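Local coordinates for protein cytochrome P450 (Novosphingobium aromaticivorans, PDB 3OFT) that belongs to the cytochrome P450 family of haem-thiolate proteins and holds an iron protoporphyrin IX in its interior, at residues Val239-Gly244 with Tyr278-Val283; Glu273-Tyr278 with Gly349-Glu354. One frame throughout, in Å; residues are numbered along the deposited sequence.

Contact 1. Residues Val239-Gly244 with Tyr278-Val283; sequences VAAMIG and YPTVAV. With HEM (protoporphyrin IX containing Fe), chain D; HX2 ((2R,5R)-hexane-2,5-diol), chain E.
Residues Val239-Gly244 are a helical piece of helix 221-252. Residues Tyr278-Val283 are mostly extended, leaving helix 267-277 at Tyr278 and entering strand 282-287 at Ala282. The backbones stay well apart: the CA atoms of Ala241 and Thr280 are 7.5 Å from each other. Two buried contacts link them, one of them to a backbone carbonyl, with no hydrogen bond between the segments. CB of Ala241 meets OG1 of Thr280 at 3.8 Å. That hydroxyl lies between its backbone N and carbonyl carbon (chi1 63°) and donates to the carbonyl of Gly385. Met242 bends at chi2 (54°) and chi3, which carries its CE to 3.6 Å from the carbonyl oxygen of Tyr278. Met242 CB meets the haem vinyl carbon CBB at 3.5 Å. Further along, Val281 packs on the haem with both branches, Val281 CG2 on the methyl CMB at 3.8 Å and CG1 on the methyl CMA. Val281 CG1 also lies 4.0 Å from C6 of the hexanediol. The carbonyl oxygen of Ala282 accepts a 2.7 Å hydrogen bond from O1 of the diol. Helix 221-252 is the long distal helix of the P450 fold. With the segment after the K helix, it borders the distal haem pocket.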
loop_
_atom_site.group_PDB
_atom_site.type_symbol
_atom_site.label_atom_id
_atom_site.label_comp_id
_atom_site.label_asym_id
_atom_site.label_seq_id
_atom_site.Cartn_x
_atom_site.Cartn_y
_atom_site.Cartn_z
ATOM N N VAL A 239 3.405 -1.250 2.958
ATOM C CA VAL A 239 4.400 -0.679 3.865
ATOM C C VAL A 239 5.806 -1.109 3.422
ATOM O O VAL A 239 6.706 -0.282 3.369
ATOM C CB VAL A 239 4.123 -0.998 5.338
ATOM C CG1 VAL A 239 5.278 -0.510 6.256
ATOM C CG2 VAL A 239 2.806 -0.274 5.774
ATOM N N ALA A 240 5.959 -2.366 3.014
ATOM C CA ALA A 240 7.225 -2.793 2.495
ATOM C C ALA A 240 7.651 -1.918 1.295
ATOM O O ALA A 240 8.829 -1.523 1.184
ATOM C CB ALA A 240 7.160 -4.293 2.117
ATOM N N ALA A 241 6.710 -1.635 0.399
ATOM C CA ALA A 241 7.018 -0.889 -0.822
ATOM C C ALA A 241 7.424 0.539 -0.484
ATOM O O ALA A 241 8.423 1.039 -0.995
ATOM C CB ALA A 241 5.829 -0.868 -1.776
ATOM N N MET A 242 6.671 1.165 0.405
ATOM C CA MET A 242 6.923 2.561 0.760
ATOM C C MET A 242 8.274 2.702 1.487
ATOM O O MET A 242 9.038 3.635 1.194
ATOM C CB MET A 242 5.780 3.131 1.614
ATOM C CG MET A 242 5.932 4.685 1.909
ATOM S SD MET A 242 6.138 5.753 0.460
ATOM C CE MET A 242 4.438 5.702 -0.190
ATOM N N ILE A 243 8.545 1.791 2.424
ATOM C CA ILE A 243 9.801 1.841 3.187
ATOM C C ILE A 243 10.970 1.665 2.230
ATOM O O ILE A 243 11.980 2.371 2.349
ATOM C CB ILE A 243 9.854 0.803 4.373
ATOM C CG1 ILE A 243 8.866 1.164 5.502
ATOM C CG2 ILE A 243 11.280 0.602 4.964
ATOM C CD1 ILE A 243 8.957 2.553 6.035
ATOM N N GLY A 244 10.831 0.721 1.292
ATOM C CA GLY A 244 11.881 0.542 0.250
ATOM C C GLY A 244 12.115 1.805 -0.583
ATOM O O GLY A 244 13.277 2.169 -0.848
ATOM N N TYR A 278 6.440 9.101 -3.913
ATOM C CA TYR A 278 6.655 7.689 -4.363
ATOM C C TYR A 278 5.467 6.744 -4.190
ATOM O O TYR A 278 5.630 5.651 -3.602
ATOM C CB TYR A 278 7.910 7.042 -3.722
ATOM C CG TYR A 278 9.161 7.855 -3.992
ATOM C CD1 TYR A 278 9.713 7.894 -5.279
ATOM C CD2 TYR A 278 9.767 8.597 -2.983
ATOM C CE1 TYR A 278 10.883 8.668 -5.558
ATOM C CE2 TYR A 278 10.933 9.365 -3.248
ATOM C CZ TYR A 278 11.490 9.367 -4.529
ATOM O OH TYR A 278 12.636 10.101 -4.833
ATOM N N PRO A 279 4.295 7.110 -4.759
ATOM C CA PRO A 279 3.143 6.239 -4.613
ATOM C C PRO A 279 3.215 5.064 -5.585
ATOM O O PRO A 279 3.602 5.243 -6.773
ATOM C CB PRO A 279 1.968 7.169 -4.983
ATOM C CG PRO A 279 2.574 8.050 -6.111
ATOM C CD PRO A 279 3.950 8.362 -5.475
ATOM N N THR A 280 2.821 3.879 -5.135
ATOM C CA THR A 280 2.919 2.725 -6.030
ATOM C C THR A 280 1.671 1.865 -6.008
ATOM O O THR A 280 1.706 0.728 -6.524
ATOM C CB THR A 280 4.146 1.860 -5.712
ATOM O OG1 THR A 280 4.046 1.304 -4.388
ATOM C CG2 THR A 280 5.496 2.663 -5.900
ATOM N N VAL A 281 0.604 2.384 -5.382
ATOM C CA VAL A 281 -0.633 1.607 -5.264
ATOM C C VAL A 281 -1.589 1.906 -6.424
ATOM O O VAL A 281 -1.790 3.073 -6.777
ATOM C CB VAL A 281 -1.301 1.701 -3.837
ATOM C CG1 VAL A 281 -2.557 0.837 -3.826
ATOM C CG2 VAL A 281 -0.315 1.157 -2.730
ATOM N N ALA A 282 -2.122 0.855 -7.055
ATOM C CA ALA A 282 -3.204 1.014 -8.050
ATOM C C ALA A 282 -4.362 0.138 -7.644
ATOM O O ALA A 282 -4.137 -0.922 -7.003
ATOM C CB ALA A 282 -2.726 0.637 -9.503
ATOM N N VAL A 283 -5.592 0.572 -7.972
ATOM C CA VAL A 283 -6.787 -0.178 -7.587
ATOM C C VAL A 283 -7.693 -0.446 -8.771
ATOM O O VAL A 283 -7.633 0.259 -9.800
ATOM C CB VAL A 283 -7.615 0.537 -6.491
ATOM C CG1 VAL A 283 -6.769 0.728 -5.216
ATOM C CG2 VAL A 283 -8.229 1.880 -7.027
HETATM C CHA HEM D . -7.207 1.091 1.812
HETATM C CHB HEM D . -2.730 2.434 0.448
HETATM C CHC HEM D . -1.030 1.027 4.742
HETATM C CHD HEM D . -5.186 -1.216 5.639
HETATM C C1A HEM D . -6.143 1.636 1.117
HETATM C C2A HEM D . -6.256 2.314 -0.153
HETATM C C3A HEM D . -5.048 2.695 -0.551
HETATM C C4A HEM D . -4.088 2.234 0.454
HETATM C CMA HEM D . -4.749 3.415 -1.890
HETATM C CAA HEM D . -7.587 2.602 -0.908
HETATM C CBA HEM D . -7.959 1.357 -1.682
HETATM C CGA HEM D . -9.193 1.565 -2.548
HETATM O O1A HEM D . -9.680 0.552 -3.141
HETATM O O2A HEM D . -9.735 2.706 -2.691
HETATM C C1B HEM D . -1.857 2.187 1.500
HETATM C C2B HEM D . -0.465 2.553 1.550
HETATM C C3B HEM D . -0.012 2.155 2.756
HETATM C C4B HEM D . -1.108 1.535 3.473
HETATM C CMB HEM D . 0.284 3.267 0.410
HETATM C CAB HEM D . 1.379 2.228 3.394
HETATM C CBB HEM D . 2.461 2.710 2.755
HETATM C C1C HEM D . -1.966 0.292 5.408
HETATM C C2C HEM D . -1.852 -0.271 6.747
HETATM C C3C HEM D . -3.027 -0.926 6.965
HETATM C C4C HEM D . -3.909 -0.705 5.843
HETATM C CMC HEM D . -0.591 -0.157 7.662
HETATM C CAC HEM D . -3.533 -1.701 8.206
HETATM C CBC HEM D . -2.718 -2.365 9.019
HETATM C C1D HEM D . -6.102 -0.785 4.736
HETATM C C2D HEM D . -7.499 -1.197 4.735
HETATM C C3D HEM D . -8.120 -0.442 3.575
HETATM C C4D HEM D . -7.070 0.312 2.950
HETATM C CMD HEM D . -8.213 -2.153 5.755
HETATM C CAD HEM D . -9.622 -0.539 3.177
HETATM C CBD HEM D . -10.279 0.751 3.697
HETATM C CGD HEM D . -11.706 0.744 3.140
HETATM O O1D HEM D . -12.027 0.004 2.187
HETATM O O2D HEM D . -12.546 1.523 3.602
HETATM N NA HEM D . -4.793 1.623 1.475
HETATM N NB HEM D . -2.206 1.618 2.708
HETATM N NC HEM D . -3.239 0.047 4.918
HETATM N ND HEM D . -5.885 0.076 3.666
HETATM FE FE HEM D . -4.049 0.904 3.228
HETATM C C1 HX2 E . -5.762 -5.028 -4.541
HETATM O O1 HX2 E . -5.158 -3.332 -6.200
HETATM C C2 HX2 E . -4.852 -3.839 -4.882
HETATM O O2 HX2 E . -3.936 -2.661 -0.172
HETATM C C3 HX2 E . -4.857 -2.732 -3.824
HETATM C C4 HX2 E . -4.516 -3.250 -2.416
HETATM C C5 HX2 E . -4.086 -2.116 -1.476
HETATM C C6 HX2 E . -5.164 -1.014 -1.432
HETATM O O HOH W 1 -3.568 -1.179 2.158
#

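Contact 2. Residues Glu273-Tyr278 with Gly349-Glu354; sequences ELMRRY and GLARME. With HEM (protoporphyrin IX containing Fe), chain D.
OE2 of Glu273 is gripped by three groups: NH2 of Arg276, NE of Arg328 and the backbone N of Arg325. Arg276 NH2 is 2.9 Å from Glu273 OE2, a salt bridge. Arg276 NE completes a side-on pair by donating to Glu273 OE1, also at 2.9 Å, with an N-H...O angle of 158°. The carboxylate sits at the guanidinium edge, but its plane is twisted, so that both oxygens are met from above the carboxylate plane. NH1 of Arg276 reaches the carbonyl of Pro321. This network would fix the rotation of both buried groups and probably favours their charged forms.

The contact with residues Gly349-Glu354 is made from another side of the same helix, by Met275. The extended chi2 carries Met275 SD to 3.9 Å from Arg352 CA. The turn at chi3 (74°) brings Met275 CE to 4.1 Å from Ala351 CB. The polar end of Arg352 instead makes a salt bridge to Asp272. Ala351 CB also packs 3.6 Å from the haem vinyl carbon CAB, and Leu350 CD2 lies 3.9 Å from the methyl CMC. Glu273 and Arg276 are the ExxR motif of the P450 K helix. Met275, between them in sequence, packs that helix against the L helix on the proximal side of the haem.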
loop_
_atom_site.group_PDB
_atom_site.type_symbol
_atom_site.label_atom_id
_atom_site.label_comp_id
_atom_site.label_asym_id
_atom_site.label_seq_id
_atom_site.Cartn_x
_atom_site.Cartn_y
_atom_site.Cartn_z
ATOM N N GLU A 273 6.121 14.306 2.359
ATOM C CA GLU A 273 6.591 14.626 1.022
ATOM C C GLU A 273 7.088 13.359 0.307
ATOM O O GLU A 273 6.789 13.160 -0.857
ATOM C CB GLU A 273 7.668 15.763 1.055
ATOM C CG GLU A 273 8.152 16.236 -0.307
ATOM C CD GLU A 273 7.067 16.905 -1.194
ATOM O OE1 GLU A 273 5.861 16.924 -0.847
ATOM O OE2 GLU A 273 7.446 17.384 -2.267
ATOM N N LEU A 274 7.800 12.479 0.995
ATOM C CA LEU A 274 8.247 11.219 0.345
ATOM C C LEU A 274 7.064 10.288 0.001
ATOM O O LEU A 274 7.065 9.627 -1.048
ATOM C CB LEU A 274 9.244 10.479 1.243
ATOM C CG LEU A 274 10.539 11.295 1.385
ATOM C CD1 LEU A 274 11.509 10.712 2.418
ATOM C CD2 LEU A 274 11.214 11.483 0.032
ATOM N N MET A 275 6.073 10.261 0.881
ATOM C CA MET A 275 4.845 9.456 0.625
ATOM C C MET A 275 4.068 9.989 -0.579
ATOM O O MET A 275 3.532 9.216 -1.374
ATOM C CB MET A 275 3.972 9.313 1.873
ATOM C CG MET A 275 4.708 8.548 2.980
ATOM S SD MET A 275 3.907 8.470 4.608
ATOM C CE MET A 275 2.614 7.297 4.235
ATOM N N ARG A 276 4.064 11.300 -0.758
ATOM C CA ARG A 276 3.438 11.935 -1.920
ATOM C C ARG A 276 4.265 11.606 -3.159
ATOM O O ARG A 276 3.709 11.367 -4.239
ATOM C CB ARG A 276 3.402 13.483 -1.719
ATOM C CG ARG A 276 2.701 14.212 -2.829
ATOM C CD ARG A 276 3.208 15.664 -2.999
ATOM N NE ARG A 276 4.672 15.767 -3.240
ATOM C CZ ARG A 276 5.273 15.604 -4.420
ATOM N NH1 ARG A 276 4.599 15.245 -5.518
ATOM N NH2 ARG A 276 6.603 15.753 -4.502
ATOM N N ARG A 277 5.594 11.614 -2.998
ATOM C CA ARG A 277 6.524 11.536 -4.156
ATOM C C ARG A 277 6.591 10.128 -4.760
ATOM O O ARG A 277 6.840 9.977 -5.964
ATOM C CB ARG A 277 7.950 11.948 -3.704
ATOM C CG ARG A 277 9.090 11.784 -4.744
ATOM C CD ARG A 277 8.873 12.612 -6.034
ATOM N NE ARG A 277 9.947 12.329 -7.017
ATOM C CZ ARG A 277 9.971 11.296 -7.857
ATOM N NH1 ARG A 277 9.017 10.377 -7.833
ATOM N NH2 ARG A 277 11.006 11.132 -8.674
ATOM N N TYR A 278 6.440 9.101 -3.913
ATOM C CA TYR A 278 6.655 7.689 -4.363
ATOM C C TYR A 278 5.467 6.744 -4.190
ATOM O O TYR A 278 5.630 5.651 -3.602
ATOM C CB TYR A 278 7.910 7.042 -3.722
ATOM C CG TYR A 278 9.161 7.855 -3.992
ATOM C CD1 TYR A 278 9.713 7.894 -5.279
ATOM C CD2 TYR A 278 9.767 8.597 -2.983
ATOM C CE1 TYR A 278 10.883 8.668 -5.558
ATOM C CE2 TYR A 278 10.933 9.365 -3.248
ATOM C CZ TYR A 278 11.490 9.367 -4.529
ATOM O OH TYR A 278 12.636 10.101 -4.833
ATOM N N GLY A 349 -2.916 7.013 8.940
ATOM C CA GLY A 349 -2.200 7.494 10.105
ATOM C C GLY A 349 -1.088 6.566 10.563
ATOM O O GLY A 349 0.029 7.008 10.870
ATOM N N LEU A 350 -1.399 5.281 10.656
ATOM C CA LEU A 350 -0.397 4.307 11.069
ATOM C C LEU A 350 0.784 4.233 10.100
ATOM O O LEU A 350 1.950 4.141 10.547
ATOM C CB LEU A 350 -1.033 2.937 11.247
ATOM C CG LEU A 350 -0.097 1.742 11.470
ATOM C CD1 LEU A 350 0.655 1.920 12.782
ATOM C CD2 LEU A 350 -0.892 0.455 11.484
ATOM N N ALA A 351 0.498 4.249 8.792
ATOM C CA ALA A 351 1.565 4.211 7.762
ATOM C C ALA A 351 2.496 5.415 7.916
ATOM O O ALA A 351 3.721 5.270 7.874
ATOM C CB ALA A 351 0.949 4.215 6.325
ATOM N N ARG A 352 1.928 6.608 8.131
ATOM C CA ARG A 352 2.747 7.832 8.301
ATOM C C ARG A 352 3.696 7.674 9.515
ATOM O O ARG A 352 4.889 8.013 9.449
ATOM C CB ARG A 352 1.847 9.072 8.509
ATOM C CG ARG A 352 2.653 10.353 8.678
ATOM C CD ARG A 352 1.797 11.503 9.161
ATOM N NE ARG A 352 2.439 12.803 8.939
ATOM C CZ ARG A 352 2.928 13.601 9.897
ATOM N NH1 ARG A 352 3.492 14.764 9.553
ATOM N NH2 ARG A 352 2.846 13.253 11.188
ATOM N N MET A 353 3.158 7.130 10.605
ATOM C CA MET A 353 3.946 6.856 11.810
ATOM C C MET A 353 5.052 5.829 11.551
ATOM O O MET A 353 6.174 5.979 12.040
ATOM C CB MET A 353 3.033 6.409 12.981
ATOM C CG MET A 353 3.739 6.169 14.363
ATOM S SD MET A 353 4.420 4.488 14.483
ATOM C CE MET A 353 2.961 3.614 15.101
ATOM N N GLU A 354 4.739 4.769 10.826
ATOM C CA GLU A 354 5.766 3.777 10.488
ATOM C C GLU A 354 6.903 4.396 9.652
ATOM O O GLU A 354 8.085 4.097 9.895
ATOM C CB GLU A 354 5.150 2.628 9.710
ATOM C CG GLU A 354 4.168 1.802 10.549
ATOM C CD GLU A 354 3.445 0.723 9.698
ATOM O OE1 GLU A 354 3.613 -0.459 9.940
ATOM O OE2 GLU A 354 2.697 1.066 8.761
HETATM C CHA HEM D . -7.207 1.091 1.812
HETATM C CHB HEM D . -2.730 2.434 0.448
HETATM C CHC HEM D . -1.030 1.027 4.742
HETATM C CHD HEM D . -5.186 -1.216 5.639
HETATM C C1A HEM D . -6.143 1.636 1.117
HETATM C C2A HEM D . -6.256 2.314 -0.153
HETATM C C3A HEM D . -5.048 2.695 -0.551
HETATM C C4A HEM D . -4.088 2.234 0.454
HETATM C CMA HEM D . -4.749 3.415 -1.890
HETATM C CAA HEM D . -7.587 2.602 -0.908
HETATM C CBA HEM D . -7.959 1.357 -1.682
HETATM C CGA HEM D . -9.193 1.565 -2.548
HETATM O O1A HEM D . -9.680 0.552 -3.141
HETATM O O2A HEM D . -9.735 2.706 -2.691
HETATM C C1B HEM D . -1.857 2.187 1.500
HETATM C C2B HEM D . -0.465 2.553 1.550
HETATM C C3B HEM D . -0.012 2.155 2.756
HETATM C C4B HEM D . -1.108 1.535 3.473
HETATM C CMB HEM D . 0.284 3.267 0.410
HETATM C CAB HEM D . 1.379 2.228 3.394
HETATM C CBB HEM D . 2.461 2.710 2.755
HETATM C C1C HEM D . -1.966 0.292 5.408
HETATM C C2C HEM D . -1.852 -0.271 6.747
HETATM C C3C HEM D . -3.027 -0.926 6.965
HETATM C C4C HEM D . -3.909 -0.705 5.843
HETATM C CMC HEM D . -0.591 -0.157 7.662
HETATM C CAC HEM D . -3.533 -1.701 8.206
HETATM C CBC HEM D . -2.718 -2.365 9.019
HETATM C C1D HEM D . -6.102 -0.785 4.736
HETATM C C2D HEM D . -7.499 -1.197 4.735
HETATM C C3D HEM D . -8.120 -0.442 3.575
HETATM C C4D HEM D . -7.070 0.312 2.950
HETATM C CMD HEM D . -8.213 -2.153 5.755
HETATM C CAD HEM D . -9.622 -0.539 3.177
HETATM C CBD HEM D . -10.279 0.751 3.697
HETATM C CGD HEM D . -11.706 0.744 3.140
HETATM O O1D HEM D . -12.027 0.004 2.187
HETATM O O2D HEM D . -12.546 1.523 3.602
HETATM N NA HEM D . -4.793 1.623 1.475
HETATM N NB HEM D . -2.206 1.618 2.708
HETATM N NC HEM D . -3.239 0.047 4.918
HETATM N ND HEM D . -5.885 0.076 3.666
HETATM FE FE HEM D . -4.049 0.904 3.228
HETATM O O HOH W 1 -3.568 -1.179 2.158
#

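Contacts 1 and 2 lie about 9 Å apart, centre to centre, and the two share Tyr278, where helix 267-277 ends. They also touch directly. Met242 CE of contact 1 is 3.8 Å from the carbonyl oxygen of Met275 in contact 2, and Val239 CG2 is 3.3 Å from Glu354 OE2. Both border the haem. Val281 of contact 1 lies on the distal side, with the diol and the water 2.4 Å from the iron; Ala351 of contact 2 lies on the proximal side. Val239 CG2 comes within 3.7 Å of the haem vinyl carbon CAB. The Ala351 side chain is about 11 Å from the diol, nearest atoms.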